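Local coordinates for protein beta-gamma-crystallin (Geodia cydonium, PDB 4IAU) that binds calcium as a Greek-key crystallin of the beta/gamma family, though its biological role is not established, at residues Val92-Lys97 / Val113-Ile118. Numbering follows the deposited sequence.
Sequences VNFGGK and VSSALI. With CA (calcium ion), chain B.
The folded beta-hairpin of a beta/gamma-crystallin Greek key, carrying the family signature from Y89 through F94 to G96, is pinned here onto strand 115-118 by S115, the second of two serines at the end of the calcium-binding loop. S115 OG accepts the backbone N-H of F94 at 3.0 Å (N-H...O 140°) and also hydrogen-bonds to H91 O. With chi1 at 62°, this hydroxyl sits between its own backbone N and carbonyl carbon and projects into the bend; serine suits the place, being short and able to accept and donate at once. The turn is further closed by G95 N to V92 O, 3.2 Å, while N93, a residue type that tolerates positive phi, adopts that conformation.

Beyond the serine, the F94 ring lies over L117, whose CD2 makes a CH-pi contact 3.9 Å from the ring centroid, 29° off the normal. A116 O lies near the ring plane, 3.4 Å from CE1. F94 also meets Y89 and W57 edge-to-face, so an alanine here would probably leave L117 CD2 without its aromatic cover and both neighbouring rings without their partner.

S114, forming a classic beta bulge with S115 opposite Y89, turns to the metal. K90, G112 and D154 share the site; CB of S114 packs 3.5 Å from V92 N, and its OG, also hydrogen-bonded to N153 OD1, binds calcium at 2.4 Å.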
loop_
_atom_site.group_PDB
_atom_site.type_symbol
_atom_site.label_atom_id
_atom_site.label_comp_id
_atom_site.label_asym_id
_atom_site.label_seq_id
_atom_site.Cartn_x
_atom_site.Cartn_y
_atom_site.Cartn_z
ATOM N N VAL A 92 1.039 0.564 10.026
ATOM C CA VAL A 92 -0.396 0.370 9.849
ATOM C C VAL A 92 -0.877 1.299 8.728
ATOM O O VAL A 92 -0.243 2.286 8.355
ATOM C CB VAL A 92 -1.182 0.615 11.127
ATOM C CG1 VAL A 92 -0.822 -0.393 12.220
ATOM C CG2 VAL A 92 -1.042 2.065 11.643
ATOM N N ASN A 93 -2.044 0.960 8.167
ATOM C CA ASN A 93 -2.685 1.830 7.191
ATOM C C ASN A 93 -1.764 2.103 5.995
ATOM O O ASN A 93 -1.745 3.161 5.392
ATOM C CB ASN A 93 -3.143 3.141 7.787
ATOM C CG ASN A 93 -4.119 2.928 8.938
ATOM O OD1 ASN A 93 -4.872 1.965 8.958
ATOM N ND2 ASN A 93 -4.040 3.826 9.910
ATOM N N PHE A 94 -0.989 1.072 5.647
ATOM C CA PHE A 94 -0.215 1.050 4.416
ATOM C C PHE A 94 0.844 2.115 4.399
ATOM O O PHE A 94 1.270 2.578 3.310
ATOM C CB PHE A 94 -1.104 1.070 3.161
ATOM C CG PHE A 94 -2.300 0.200 3.370
ATOM C CD1 PHE A 94 -2.142 -1.177 3.618
ATOM C CD2 PHE A 94 -3.582 0.705 3.386
ATOM C CE1 PHE A 94 -3.220 -1.963 3.929
ATOM C CE2 PHE A 94 -4.652 -0.077 3.685
ATOM C CZ PHE A 94 -4.471 -1.435 3.962
ATOM N N GLY A 95 1.352 2.526 5.565
ATOM C CA GLY A 95 2.364 3.539 5.608
ATOM C C GLY A 95 3.772 2.996 5.570
ATOM O O GLY A 95 4.040 1.840 5.812
ATOM N N GLY A 96 4.711 3.915 5.261
ATOM C CA GLY A 96 6.139 3.621 5.378
ATOM C C GLY A 96 6.663 2.720 4.295
ATOM O O GLY A 96 6.079 2.532 3.222
ATOM N N LYS A 97 7.826 2.130 4.571
ATOM C CA LYS A 97 8.526 1.283 3.601
ATOM C C LYS A 97 7.615 0.161 3.160
ATOM O O LYS A 97 6.989 -0.516 3.976
ATOM C CB LYS A 97 9.768 0.722 4.275
ATOM C CG LYS A 97 10.677 -0.050 3.343
ATOM C CD LYS A 97 12.024 -0.383 3.888
ATOM C CE LYS A 97 13.070 0.705 3.862
ATOM N NZ LYS A 97 14.390 0.096 3.485
ATOM N N VAL A 113 6.684 -5.559 9.804
ATOM C CA VAL A 113 5.476 -5.456 8.986
ATOM C C VAL A 113 4.278 -5.134 9.868
ATOM O O VAL A 113 4.042 -5.820 10.862
ATOM C CB VAL A 113 5.193 -6.765 8.228
ATOM C CG1 VAL A 113 3.865 -6.686 7.482
ATOM C CG2 VAL A 113 6.334 -7.079 7.266
ATOM N N SER A 114 3.477 -4.149 9.462
ATOM C CA SER A 114 2.266 -3.801 10.161
ATOM C C SER A 114 0.982 -3.729 9.329
ATOM O O SER A 114 -0.074 -3.575 9.926
ATOM C CB SER A 114 2.431 -2.479 10.930
ATOM O OG SER A 114 3.512 -2.558 11.849
ATOM N N SER A 115 1.031 -3.859 8.013
ATOM C CA SER A 115 -0.182 -3.935 7.214
ATOM C C SER A 115 0.158 -4.555 5.863
ATOM O O SER A 115 1.334 -4.724 5.501
ATOM C CB SER A 115 -0.878 -2.576 7.051
ATOM O OG SER A 115 -0.051 -1.636 6.367
ATOM N N ALA A 116 -0.897 -4.910 5.097
ATOM C CA ALA A 116 -0.684 -5.563 3.815
ATOM C C ALA A 116 -1.908 -5.401 2.927
ATOM O O ALA A 116 -3.034 -5.361 3.416
ATOM C CB ALA A 116 -0.411 -7.052 3.948
ATOM N N LEU A 117 -1.656 -5.382 1.619
ATOM C CA LEU A 117 -2.674 -5.494 0.608
ATOM C C LEU A 117 -2.400 -6.752 -0.199
ATOM O O LEU A 117 -1.352 -6.853 -0.822
ATOM C CB LEU A 117 -2.696 -4.271 -0.326
ATOM C CG LEU A 117 -3.113 -2.990 0.372
ATOM C CD1 LEU A 117 -2.872 -1.778 -0.542
ATOM C CD2 LEU A 117 -4.577 -3.040 0.787
ATOM N N ILE A 118 -3.353 -7.698 -0.194
ATOM C CA ILE A 118 -3.205 -8.912 -0.985
ATOM C C ILE A 118 -4.163 -8.789 -2.157
ATOM O O ILE A 118 -5.389 -8.804 -1.979
ATOM C CB ILE A 118 -3.451 -10.200 -0.192
ATOM C CG1 ILE A 118 -2.537 -10.265 1.033
ATOM C CG2 ILE A 118 -3.243 -11.385 -1.111
ATOM C CD1 ILE A 118 -2.643 -11.523 1.870
HETATM CA CA CA B . 5.755 -1.795 11.865
HETATM O O HOH W 1 7.938 -1.061 12.323
#